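Local coordinates for protein (endoglucanase (e.c.3.2.1.4)) (Streptomyces lividans, PDB 2NLR) that hydrolyses internal beta-1,4-glucosidic bonds of cellulose as a family 12 endoglucanase, probably through a covalent glycosyl-enzyme intermediate, at residues T81-G92 / L211-T222. Numbering follows the deposited sequence.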
loop_
_atom_site.group_PDB
_atom_site.type_symbol
_atom_site.label_atom_id
_atom_site.label_comp_id
_atom_site.label_asym_id
_atom_site.label_seq_id
_atom_site.Cartn_x
_atom_site.Cartn_y
_atom_site.Cartn_z
ATOM N N THR A 81 4.201 -18.145 -11.608
ATOM C CA THR A 81 3.200 -19.125 -11.249
ATOM C C THR A 81 1.797 -18.444 -11.046
ATOM O O THR A 81 0.822 -19.168 -10.829
ATOM C CB THR A 81 3.544 -19.953 -9.999
ATOM O OG1 THR A 81 3.432 -19.149 -8.835
ATOM C CG2 THR A 81 4.977 -20.529 -10.111
ATOM N N VAL A 82 1.744 -17.121 -11.125
ATOM C CA VAL A 82 0.530 -16.395 -10.802
ATOM C C VAL A 82 -0.293 -16.182 -12.057
ATOM O O VAL A 82 0.161 -15.519 -12.997
ATOM C CB VAL A 82 0.840 -15.039 -10.158
ATOM C CG1 VAL A 82 -0.428 -14.210 -9.950
ATOM C CG2 VAL A 82 1.584 -15.291 -8.824
ATOM N N SER A 83 -1.508 -16.725 -12.052
ATOM C CA SER A 83 -2.445 -16.479 -13.116
ATOM C C SER A 83 -3.170 -15.159 -13.027
ATOM O O SER A 83 -3.521 -14.539 -14.018
ATOM C CB SER A 83 -3.496 -17.631 -13.043
ATOM O OG SER A 83 -4.230 -17.682 -11.814
ATOM N N ALA A 84 -3.439 -14.688 -11.852
ATOM C CA ALA A 84 -4.145 -13.465 -11.573
ATOM C C ALA A 84 -4.002 -13.103 -10.131
ATOM O O ALA A 84 -3.909 -14.008 -9.290
ATOM C CB ALA A 84 -5.658 -13.575 -11.910
ATOM N N ALA A 85 -4.046 -11.801 -9.808
ATOM C CA ALA A 85 -3.960 -11.314 -8.434
ATOM C C ALA A 85 -4.995 -10.258 -8.217
ATOM O O ALA A 85 -4.644 -9.083 -7.962
ATOM C CB ALA A 85 -2.523 -10.861 -8.085
ATOM N N PRO A 86 -6.271 -10.590 -8.269
ATOM C CA PRO A 86 -7.320 -9.585 -8.114
ATOM C C PRO A 86 -7.308 -8.958 -6.729
ATOM O O PRO A 86 -7.094 -9.652 -5.716
ATOM C CB PRO A 86 -8.606 -10.381 -8.349
ATOM C CG PRO A 86 -8.260 -11.807 -7.927
ATOM C CD PRO A 86 -6.831 -11.947 -8.412
ATOM N N SER A 87 -7.572 -7.665 -6.681
ATOM C CA SER A 87 -7.747 -6.935 -5.454
ATOM C C SER A 87 -8.837 -5.906 -5.663
ATOM O O SER A 87 -9.056 -5.406 -6.749
ATOM C CB SER A 87 -6.406 -6.286 -5.021
ATOM O OG SER A 87 -6.491 -5.640 -3.780
ATOM N N SER A 88 -9.524 -5.576 -4.569
ATOM C CA SER A 88 -10.507 -4.492 -4.611
ATOM C C SER A 88 -10.474 -3.697 -3.317
ATOM O O SER A 88 -9.994 -4.162 -2.273
ATOM C CB SER A 88 -11.947 -4.960 -4.792
ATOM O OG SER A 88 -12.294 -5.701 -3.621
ATOM N N ILE A 89 -10.928 -2.457 -3.458
ATOM C CA ILE A 89 -10.889 -1.539 -2.353
ATOM C C ILE A 89 -12.045 -0.562 -2.483
ATOM O O ILE A 89 -12.484 -0.199 -3.557
ATOM C CB ILE A 89 -9.558 -0.791 -2.281
ATOM C CG1 ILE A 89 -9.435 -0.073 -0.911
ATOM C CG2 ILE A 89 -9.393 0.131 -3.463
ATOM C CD1 ILE A 89 -8.142 -0.130 -0.264
ATOM N N SER A 90 -12.521 -0.123 -1.327
ATOM C CA SER A 90 -13.428 1.023 -1.141
ATOM C C SER A 90 -12.809 1.924 -0.091
ATOM O O SER A 90 -12.557 1.449 1.044
ATOM C CB SER A 90 -14.835 0.579 -0.724
ATOM O OG SER A 90 -15.599 1.719 -0.357
ATOM N N TYR A 91 -12.580 3.168 -0.460
ATOM C CA TYR A 91 -11.964 4.152 0.412
ATOM C C TYR A 91 -12.952 5.209 0.858
ATOM O O TYR A 91 -13.856 5.611 0.081
ATOM C CB TYR A 91 -10.866 4.838 -0.347
ATOM C CG TYR A 91 -9.507 4.278 -0.425
ATOM C CD1 TYR A 91 -8.752 4.101 0.733
ATOM C CD2 TYR A 91 -8.900 3.958 -1.602
ATOM C CE1 TYR A 91 -7.481 3.607 0.717
ATOM C CE2 TYR A 91 -7.598 3.484 -1.656
ATOM C CZ TYR A 91 -6.897 3.309 -0.512
ATOM O OH TYR A 91 -5.578 2.848 -0.574
ATOM N N GLY A 92 -12.766 5.679 2.074
ATOM C CA GLY A 92 -13.395 6.875 2.639
ATOM C C GLY A 92 -12.368 7.972 2.797
ATOM O O GLY A 92 -11.381 7.825 3.508
ATOM N N LEU A 211 -10.020 9.089 7.793
ATOM C CA LEU A 211 -9.700 8.265 6.618
ATOM C C LEU A 211 -10.110 6.827 6.911
ATOM O O LEU A 211 -9.905 6.335 8.019
ATOM C CB LEU A 211 -8.214 8.366 6.322
ATOM C CG LEU A 211 -7.729 9.731 5.791
ATOM C CD1 LEU A 211 -6.226 9.813 5.756
ATOM C CD2 LEU A 211 -8.295 10.034 4.401
ATOM N N ALA A 212 -10.631 6.142 5.897
ATOM C CA ALA A 212 -11.043 4.783 6.121
ATOM C C ALA A 212 -10.810 3.927 4.894
ATOM O O ALA A 212 -10.978 4.337 3.729
ATOM C CB ALA A 212 -12.534 4.703 6.428
ATOM N N VAL A 213 -10.456 2.666 5.122
ATOM C CA VAL A 213 -10.619 1.569 4.152
ATOM C C VAL A 213 -11.916 0.896 4.527
ATOM O O VAL A 213 -12.044 0.259 5.579
ATOM C CB VAL A 213 -9.437 0.594 4.164
ATOM C CG1 VAL A 213 -9.805 -0.635 3.331
ATOM C CG2 VAL A 213 -8.202 1.322 3.646
ATOM N N ASN A 214 -12.956 1.098 3.749
ATOM C CA ASN A 214 -14.244 0.519 4.024
ATOM C C ASN A 214 -14.242 -0.972 3.750
ATOM O O ASN A 214 -14.879 -1.721 4.493
ATOM C CB ASN A 214 -15.320 1.196 3.184
ATOM C CG ASN A 214 -15.479 2.660 3.362
ATOM O OD1 ASN A 214 -15.456 3.141 4.495
ATOM N ND2 ASN A 214 -15.617 3.384 2.247
ATOM N N SER A 215 -13.576 -1.405 2.709
ATOM C CA SER A 215 -13.475 -2.807 2.387
ATOM C C SER A 215 -12.213 -3.016 1.550
ATOM O O SER A 215 -11.766 -2.103 0.858
ATOM C CB SER A 215 -14.642 -3.395 1.597
ATOM O OG SER A 215 -14.818 -2.706 0.381
ATOM N N PHE A 216 -11.709 -4.231 1.634
ATOM C CA PHE A 216 -10.509 -4.612 0.918
ATOM C C PHE A 216 -10.573 -6.106 0.629
ATOM O O PHE A 216 -10.993 -6.872 1.493
ATOM C CB PHE A 216 -9.289 -4.359 1.763
ATOM C CG PHE A 216 -7.966 -4.930 1.290
ATOM C CD1 PHE A 216 -7.240 -4.299 0.297
ATOM C CD2 PHE A 216 -7.449 -6.070 1.819
ATOM C CE1 PHE A 216 -6.029 -4.757 -0.137
ATOM C CE2 PHE A 216 -6.193 -6.556 1.417
ATOM C CZ PHE A 216 -5.488 -5.876 0.448
ATOM N N SER A 217 -10.109 -6.500 -0.531
ATOM C CA SER A 217 -9.875 -7.899 -0.813
ATOM C C SER A 217 -8.557 -8.065 -1.585
ATOM O O SER A 217 -8.210 -7.147 -2.326
ATOM C CB SER A 217 -11.045 -8.514 -1.607
ATOM O OG SER A 217 -11.162 -7.940 -2.887
ATOM N N SER A 218 -7.902 -9.214 -1.453
ATOM C CA SER A 218 -6.745 -9.561 -2.264
ATOM C C SER A 218 -6.615 -11.060 -2.290
ATOM O O SER A 218 -6.627 -11.658 -1.205
ATOM C CB SER A 218 -5.450 -8.959 -1.682
ATOM O OG SER A 218 -4.288 -9.564 -2.174
ATOM N N THR A 219 -6.477 -11.641 -3.464
ATOM C CA THR A 219 -6.209 -13.035 -3.680
ATOM C C THR A 219 -5.116 -13.151 -4.694
ATOM O O THR A 219 -4.971 -12.308 -5.588
ATOM C CB THR A 219 -7.448 -13.773 -4.213
ATOM O OG1 THR A 219 -8.549 -13.511 -3.348
ATOM C CG2 THR A 219 -7.246 -15.288 -4.279
ATOM N N VAL A 220 -4.309 -14.183 -4.598
ATOM C CA VAL A 220 -3.219 -14.388 -5.580
ATOM C C VAL A 220 -3.420 -15.794 -6.013
ATOM O O VAL A 220 -3.222 -16.714 -5.203
ATOM C CB VAL A 220 -1.781 -14.047 -5.015
ATOM C CG1 VAL A 220 -0.739 -14.303 -6.059
ATOM C CG2 VAL A 220 -1.690 -12.619 -4.449
ATOM N N GLU A 221 -3.862 -16.013 -7.260
ATOM C CA GLU A 221 -4.166 -17.275 -7.848
ATOM C C GLU A 221 -3.069 -17.852 -8.731
ATOM O O GLU A 221 -2.444 -17.162 -9.503
ATOM C CB GLU A 221 -5.338 -17.162 -8.834
ATOM C CG GLU A 221 -6.544 -16.413 -8.209
ATOM C CD GLU A 221 -7.800 -16.297 -9.016
ATOM O OE1 GLU A 221 -7.794 -16.802 -10.181
ATOM O OE2 GLU A 221 -8.824 -15.658 -8.545
ATOM N N THR A 222 -2.853 -19.158 -8.540
ATOM C CA THR A 222 -1.686 -19.760 -9.166
ATOM C C THR A 222 -2.061 -20.844 -10.163
ATOM O O THR A 222 -1.108 -21.341 -10.790
ATOM C CB THR A 222 -0.688 -20.388 -8.172
ATOM O OG1 THR A 222 -1.377 -21.172 -7.170
ATOM C CG2 THR A 222 0.150 -19.294 -7.498
HETATM O O HOH W 1 -9.625 -10.752 -4.028
HETATM O O HOH W 2 -13.454 -4.264 -1.468
#
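Ser88 and Ser217 face each other as a hydrogen-bonded pair of antiparallel strands. Each serine has two conformers; in the one described, the hydroxyls meet OG to OG at 2.6 Å, and either could be the donor. Both side chains then adopt the same torsion (chi1 65°), which tucks each OG between its own backbone N and carbonyl carbon. In that conformer a water also bridges Ser88 OG and Ser215 OG; short hydroxyl side chains fit a partly exposed face, where they can bond to each other and to solvent. Further along it, Asn214 sends ND2 to Ser90 OG at 3.1 Å; the acceptor lies in the amide plane and the N-H points almost straight at it (171°). Asn214 and Ser215 together oppose Ser90 in a classic beta bulge, with Ser90 O taking a 2.8 Å bond from Asn214 N and a weak one from Ser215 N.

The other face is buried and mainly apolar. Ile89 CD1 lies over one face of the Tyr91 ring, offset toward its rim, and reaches Val213 CG1 at 4.0 Å, the two aliphatic chains crossing at about a right angle. Val213 CG2 packs against Tyr91 CE1 at 3.8 Å, the side chains running alongside each other, while Tyr91 OH is bonded to Gly201 O. Ser87 suits this side because its OG, anti to the backbone N (chi1 -176°), donates to Ser217 O at 2.7 Å and also bonds Tyr103 OH of strand 98-108, in the second sheet. Such alternation is expected of interior, neighbouring strands in a beta sandwich, here the family 12 jelly roll.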